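Local coordinates for SusD superfamily protein (Parabacteroides distasonis, PDB 3OTN), which probably binds carbohydrate or another nutrient at the outer membrane, as a member of the SusD family, at residues Glu162-Asp167 and Ala195-Thr200. Sequence-based numbering, arbitrary orientation.
Sequences EIIIPD and ADVYLT
Ile164 and Ile165 of helix 156-172 meet Val197 and Tyr198 of helix 187-202 in a buried helix-helix contact within the alpha-helical, TPR-like part of the SusD fold. The two short segments run in opposed senses but steeply inclined, 133° between their N-to-C directions, with axes 10.8 Å apart at closest approach. The isoleucines sit where helix 156-172 widens into a pi-type turn at 162-164 and kinks at Pro166, whose N makes no bond to the turn before. Both isoleucines and the valine set out from their backbones toward the partner helix, and the two methyls of Val197 meet both isoleucines. Its CG2 lies 3.7 Å from CG2 of Ile164, a methyl-to-methyl touch. The other branch, CG1, stands anti to the backbone N (chi1 166°) and reaches CG1 of Ile165 at 3.8 Å, while also brushing CG2 of Ile164. That Ile164 methyl thus rests against both branches of the valine. Tyr198 contributes differently: its CB does not aim at 162-167, but chi1 of -79° swings the ring away from its own carbonyl carbon, and its phenol end reaches Ile165. There CD1 of Ile165 approaches CE1 of the ring at 3.9 Å, obliquely to its plane. The two segments meet through van der Waals contacts, with no polar bond between them. Beyond the pair, Tyr126 of helix 108-133 packs on Ile164, and Tyr198 also touches Ser216 and Arg219 of helix 210-225. Thr200, whose side chain touches Phe127 of helix 108-133, bonds through its hydroxyl to the carbonyl O of Asp196; Thr200 N donates its backbone helix bond to the same oxygen from the opposite face. At the far end of the tyrosine, the phenol OH lies 3.7 Å from CG2 of Ile165.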
loop_
_atom_site.group_PDB
_atom_site.type_symbol
_atom_site.label_atom_id
_atom_site.label_comp_id
_atom_site.label_asym_id
_atom_site.label_seq_id
_atom_site.Cartn_x
_atom_site.Cartn_y
_atom_site.Cartn_z
ATOM N N GLU A 162 -6.645 18.256 -11.400
ATOM C CA GLU A 162 -7.863 18.085 -12.192
ATOM C C GLU A 162 -8.656 16.840 -11.877
ATOM O O GLU A 162 -9.879 16.824 -12.076
ATOM C CB GLU A 162 -7.536 18.136 -13.703
ATOM C CG GLU A 162 -6.986 19.488 -14.159
ATOM C CD GLU A 162 -6.513 19.540 -15.612
ATOM O OE1 GLU A 162 -7.158 18.914 -16.486
ATOM O OE2 GLU A 162 -5.498 20.236 -15.877
ATOM N N ILE A 163 -8.001 15.789 -11.402
ATOM C CA ILE A 163 -8.700 14.537 -11.137
ATOM C C ILE A 163 -8.703 14.185 -9.662
ATOM O O ILE A 163 -9.744 14.179 -9.023
ATOM C CB ILE A 163 -8.141 13.339 -11.941
ATOM C CG1 ILE A 163 -8.111 13.683 -13.436
ATOM C CG2 ILE A 163 -9.046 12.067 -11.681
ATOM C CD1 ILE A 163 -7.652 12.502 -14.330
ATOM N N ILE A 164 -7.533 13.891 -9.117
ATOM C CA ILE A 164 -7.436 13.318 -7.786
ATOM C C ILE A 164 -8.069 14.228 -6.722
ATOM O O ILE A 164 -8.943 13.796 -5.985
ATOM C CB ILE A 164 -5.986 12.986 -7.425
ATOM C CG1 ILE A 164 -5.389 11.955 -8.398
ATOM C CG2 ILE A 164 -5.869 12.482 -5.990
ATOM C CD1 ILE A 164 -3.877 11.707 -8.181
ATOM N N ILE A 165 -7.622 15.480 -6.646
ATOM C CA ILE A 165 -8.087 16.381 -5.583
ATOM C C ILE A 165 -9.568 16.741 -5.750
ATOM O O ILE A 165 -10.333 16.592 -4.784
ATOM C CB ILE A 165 -7.161 17.582 -5.397
ATOM C CG1 ILE A 165 -5.811 17.086 -4.846
ATOM C CG2 ILE A 165 -7.789 18.640 -4.498
ATOM C CD1 ILE A 165 -4.644 18.143 -4.977
ATOM N N PRO A 166 -9.987 17.164 -6.954
ATOM C CA PRO A 166 -11.428 17.471 -7.076
ATOM C C PRO A 166 -12.345 16.284 -6.793
ATOM O O PRO A 166 -13.395 16.466 -6.187
ATOM C CB PRO A 166 -11.579 17.955 -8.525
ATOM C CG PRO A 166 -10.233 18.426 -8.923
ATOM C CD PRO A 166 -9.238 17.558 -8.172
ATOM N N ASP A 167 -11.956 15.074 -7.196
ATOM C CA ASP A 167 -12.767 13.865 -6.899
ATOM C C ASP A 167 -12.935 13.711 -5.388
ATOM O O ASP A 167 -14.036 13.492 -4.889
ATOM C CB ASP A 167 -12.098 12.582 -7.476
ATOM C CG ASP A 167 -12.380 12.353 -8.976
ATOM O OD1 ASP A 167 -13.123 13.134 -9.622
ATOM O OD2 ASP A 167 -11.834 11.362 -9.531
ATOM N N ALA A 195 -5.697 12.788 3.007
ATOM C CA ALA A 195 -4.527 13.133 3.839
ATOM C C ALA A 195 -3.203 12.775 3.117
ATOM O O ALA A 195 -2.258 13.556 3.062
ATOM C CB ALA A 195 -4.593 12.443 5.212
ATOM N N ASP A 196 -3.177 11.590 2.559
ATOM C CA ASP A 196 -2.010 11.058 1.898
ATOM C C ASP A 196 -1.729 11.846 0.598
ATOM O O ASP A 196 -0.553 12.167 0.290
ATOM C CB ASP A 196 -2.242 9.564 1.623
ATOM C CG ASP A 196 -0.960 8.778 1.355
ATOM O OD1 ASP A 196 0.138 9.355 1.322
ATOM O OD2 ASP A 196 -1.070 7.549 1.129
ATOM N N VAL A 197 -2.788 12.154 -0.151
ATOM C CA VAL A 197 -2.671 12.969 -1.357
ATOM C C VAL A 197 -2.014 14.323 -1.074
ATOM O O VAL A 197 -1.041 14.680 -1.703
ATOM C CB VAL A 197 -4.040 13.137 -2.069
ATOM C CG1 VAL A 197 -3.999 14.245 -3.114
ATOM C CG2 VAL A 197 -4.459 11.771 -2.690
ATOM N N TYR A 198 -2.535 15.050 -0.104
ATOM C CA TYR A 198 -1.984 16.345 0.242
ATOM C C TYR A 198 -0.580 16.300 0.861
ATOM O O TYR A 198 0.252 17.148 0.550
ATOM C CB TYR A 198 -2.946 17.045 1.191
ATOM C CG TYR A 198 -4.153 17.683 0.547
ATOM C CD1 TYR A 198 -4.052 18.403 -0.664
ATOM C CD2 TYR A 198 -5.363 17.721 1.215
ATOM C CE1 TYR A 198 -5.139 19.073 -1.201
ATOM C CE2 TYR A 198 -6.466 18.391 0.669
ATOM C CZ TYR A 198 -6.360 19.060 -0.524
ATOM O OH TYR A 198 -7.461 19.760 -1.030
ATOM N N LEU A 199 -0.312 15.296 1.711
ATOM C CA LEU A 199 1.023 15.089 2.254
ATOM C C LEU A 199 2.038 14.852 1.130
ATOM O O LEU A 199 3.132 15.431 1.147
ATOM C CB LEU A 199 1.042 13.907 3.234
ATOM C CG LEU A 199 2.379 13.505 3.861
ATOM C CD1 LEU A 199 3.012 14.664 4.617
ATOM C CD2 LEU A 199 2.167 12.200 4.751
ATOM N N THR A 200 1.667 14.029 0.152
ATOM C CA THR A 200 2.520 13.711 -1.007
ATOM C C THR A 200 2.704 14.919 -1.910
ATOM O O THR A 200 3.819 15.194 -2.363
ATOM C CB THR A 200 1.957 12.502 -1.810
ATOM O OG1 THR A 200 1.752 11.396 -0.918
ATOM C CG2 THR A 200 2.918 12.038 -2.928
#